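Local coordinates for Alr3699 protein (Nostoc sp., PDB 4XSO) that is a probable glycosyltransferase of the GT-B fold, with two Rossmann-like domains, each a parallel sheet flanked by helices, at residues A[223-227]-A[334-340]. Residues are numbered along the deposited sequence; the frame is centred on the assembly and turned at random.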
ATOM      1  N   ILE A 223      26.893  12.635 -31.955  1.00 38.29           N
ATOM      2  CA  ILE A 223      27.826  13.707 -31.590  1.00 35.34           C
ATOM      3  C   ILE A 223      29.289  13.270 -31.871  1.00 36.03           C
ATOM      4  O   ILE A 223      30.039  14.031 -32.445  1.00 34.71           O
ATOM      5  CB  ILE A 223      27.653  14.106 -30.082  1.00 35.69           C
ATOM      6  CG1 ILE A 223      26.194  14.414 -29.743  1.00 34.75           C
ATOM      7  CG2 ILE A 223      28.575  15.270 -29.691  1.00 35.32           C
ATOM      8  CD1 ILE A 223      25.722  15.699 -30.402  1.00 42.32           C
ATOM      9  N   LEU A 224      29.682  12.034 -31.472  1.00 29.70           N
ATOM     10  CA  LEU A 224      30.992  11.507 -31.817  1.00 31.79           C
ATOM     11  C   LEU A 224      31.185  11.495 -33.346  1.00 30.47           C
ATOM     12  O   LEU A 224      32.250  11.834 -33.842  1.00 31.40           O
ATOM     13  CB  LEU A 224      31.230  10.107 -31.180  1.00 32.55           C
ATOM     14  CG  LEU A 224      32.538   9.398 -31.579  1.00 35.74           C
ATOM     15  CD1 LEU A 224      33.725  10.219 -31.131  1.00 35.35           C
ATOM     16  CD2 LEU A 224      32.594   8.005 -30.927  1.00 36.81           C
ATOM     17  N   ILE A 225      30.173  11.029 -34.068  1.00 32.33           N
ATOM     18  CA  ILE A 225      30.212  10.968 -35.534  1.00 37.32           C
ATOM     19  C   ILE A 225      30.405  12.395 -36.136  1.00 36.57           C
ATOM     20  O   ILE A 225      31.335  12.562 -36.908  1.00 34.91           O
ATOM     21  CB  ILE A 225      28.985  10.204 -36.082  1.00 36.63           C
ATOM     22  CG1 ILE A 225      29.058   8.740 -35.605  1.00 36.42           C
ATOM     23  CG2 ILE A 225      28.965  10.266 -37.598  1.00 33.32           C
ATOM     24  CD1 ILE A 225      27.725   8.048 -35.592  1.00 39.19           C
ATOM     25  N   ASP A 226      29.641  13.415 -35.689  1.00 32.90           N
ATOM     26  CA  ASP A 226      29.895  14.793 -36.166  1.00 36.89           C
ATOM     27  C   ASP A 226      31.318  15.253 -35.834  1.00 39.76           C
ATOM     28  O   ASP A 226      32.024  15.789 -36.674  1.00 39.69           O
ATOM     29  CB  ASP A 226      28.931  15.774 -35.552  1.00 41.13           C
ATOM     30  CG  ASP A 226      27.549  15.725 -36.157  1.00 45.92           C
ATOM     31  OD1 ASP A 226      27.431  15.259 -37.285  1.00 48.34           O
ATOM     32  OD2 ASP A 226      26.568  16.145 -35.473  1.00 47.76           O
ATOM     33  N   ALA A 227      31.803  14.960 -34.626  1.00 35.80           N
ATOM     34  CA  ALA A 227      33.181  15.315 -34.317  1.00 33.22           C
ATOM     35  C   ALA A 227      34.191  14.574 -35.211  1.00 33.05           C
ATOM     36  O   ALA A 227      35.235  15.118 -35.548  1.00 33.71           O
ATOM     37  CB  ALA A 227      33.495  15.044 -32.849  1.00 35.24           C
ATOM     38  N   GLY A 334      26.414  17.859 -26.253  1.00 45.82           N
ATOM     39  CA  GLY A 334      25.846  18.145 -27.556  1.00 43.58           C
ATOM     40  C   GLY A 334      26.749  18.914 -28.510  1.00 43.64           C
ATOM     41  O   GLY A 334      26.342  19.140 -29.638  1.00 43.83           O
ATOM     42  N   GLU A 335      27.946  19.344 -28.062  1.00 41.87           N
ATOM     43  CA  GLU A 335      28.858  20.154 -28.898  1.00 45.16           C
ATOM     44  C   GLU A 335      30.025  19.349 -29.530  1.00 36.89           C
ATOM     45  O   GLU A 335      31.065  19.086 -28.899  1.00 40.53           O
ATOM     46  CB  GLU A 335      29.393  21.331 -28.096  1.00 43.47           C
ATOM     47  CG  GLU A 335      28.327  22.012 -27.258  1.00 53.30           C
ATOM     48  CD  GLU A 335      27.401  22.940 -28.048  1.00 64.68           C
ATOM     49  OE1 GLU A 335      26.864  22.519 -29.093  1.00 66.40           O
ATOM     50  OE2 GLU A 335      27.204  24.099 -27.594  1.00 64.72           O
ATOM     51  N   SER A 336      29.883  19.030 -30.799  1.00 34.13           N
ATOM     52  CA  SER A 336      30.806  18.153 -31.467  1.00 38.26           C
ATOM     53  C   SER A 336      32.127  18.789 -31.738  1.00 40.63           C
ATOM     54  O   SER A 336      33.156  18.072 -31.813  1.00 39.37           O
ATOM     55  CB  SER A 336      30.193  17.565 -32.755  1.00 41.01           C
ATOM     56  OG  SER A 336      29.888  18.573 -33.709  1.00 46.74           O
ATOM     57  N   GLN A 337      32.171  20.113 -31.869  1.00 39.33           N
ATOM     58  CA  GLN A 337      33.464  20.719 -32.171  1.00 36.94           C
ATOM     59  C   GLN A 337      34.390  20.707 -30.948  1.00 33.58           C
ATOM     60  O   GLN A 337      35.614  20.560 -31.072  1.00 33.77           O
ATOM     61  CB  GLN A 337      33.350  22.143 -32.757  1.00 40.61           C
ATOM     62  CG  GLN A 337      34.741  22.727 -33.068  1.00 48.45           C
ATOM     63  CD  GLN A 337      35.367  22.121 -34.317  1.00 52.99           C
ATOM     64  OE1 GLN A 337      34.744  22.137 -35.377  1.00 60.82           O
ATOM     65  NE2 GLN A 337      36.613  21.583 -34.205  1.00 51.80           N
ATOM     66  N   GLU A 338      33.825  20.888 -29.774  1.00 33.69           N
ATOM     67  CA  GLU A 338      34.611  20.833 -28.551  1.00 35.47           C
ATOM     68  C   GLU A 338      35.161  19.393 -28.361  1.00 35.52           C
ATOM     69  O   GLU A 338      36.354  19.184 -27.973  1.00 33.91           O
ATOM     70  CB  GLU A 338      33.753  21.319 -27.400  1.00 42.76           C
ATOM     71  CG  GLU A 338      34.460  21.491 -26.071  1.00 50.27           C
ATOM     72  CD  GLU A 338      33.527  22.036 -24.981  1.00 55.31           C
ATOM     73  OE1 GLU A 338      32.364  22.467 -25.259  1.00 62.23           O
ATOM     74  OE2 GLU A 338      33.983  22.046 -23.834  1.00 55.87           O
ATOM     75  N   LEU A 339      34.345  18.408 -28.720  1.00 35.11           N
ATOM     76  CA  LEU A 339      34.786  16.983 -28.625  1.00 33.59           C
ATOM     77  C   LEU A 339      35.946  16.753 -29.593  1.00 35.49           C
ATOM     78  O   LEU A 339      36.929  16.095 -29.260  1.00 36.27           O
ATOM     79  CB  LEU A 339      33.601  16.040 -28.920  1.00 33.69           C
ATOM     80  CG  LEU A 339      33.909  14.546 -29.079  1.00 36.73           C
ATOM     81  CD1 LEU A 339      34.660  14.016 -27.843  1.00 36.17           C
ATOM     82  CD2 LEU A 339      32.600  13.803 -29.281  1.00 35.70           C
ATOM     83  N   ALA A 340      35.881  17.356 -30.792  1.00 37.53           N
ATOM     84  CA  ALA A 340      36.940  17.162 -31.788  1.00 33.07           C
ATOM     85  C   ALA A 340      38.228  17.815 -31.327  1.00 33.12           C
ATOM     86  O   ALA A 340      39.363  17.294 -31.534  1.00 32.15           O
ATOM     87  CB  ALA A 340      36.532  17.706 -33.155  1.00 35.09           C
TER
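Two helices of the C-terminal Rossmann-like domain of this GT-B fold pack here: Ala227 and Ile223 of helix 221-228 meet Ser336 and Leu339 in the first turn of helix 336-348. The segment axes approach to 8.1 Å and cross at -63°. The close spacing is consistent with the small residues Ala227, Ser336 and Ala340 at the interface. Ala227 CB sits 3.2 Å from Ser336 O, a tight contact, and 3.8 Å from Leu339 CG. That carbonyl oxygen also accepts the backbone N-H of Ala340, whose CB lies 4.1 Å from Ala227 CB. With CG anti to the backbone N (chi1 171°), Leu339 extends toward helix 221-228, and its CD2 reaches Leu224 CA at 3.8 Å. Toward the start of helix 336-348, Ser336 CB packs 3.6 Å from Ile223 O, while its OG lies against the CB of Asp226. Ile223 spreads its two branches: CG2 faces the backbone of Ser336, and CD1 rests 3.6 Å from Gly334 O in the turn ahead of the helix. Asp226 OD1 is hydrogen-bonded to NE2 of Gln257 in helix 248-260, which packs against helix 221-228. Leu339 touches Thr289, and beneath the pair Leu224 packs on strands 207-212 and 235-240.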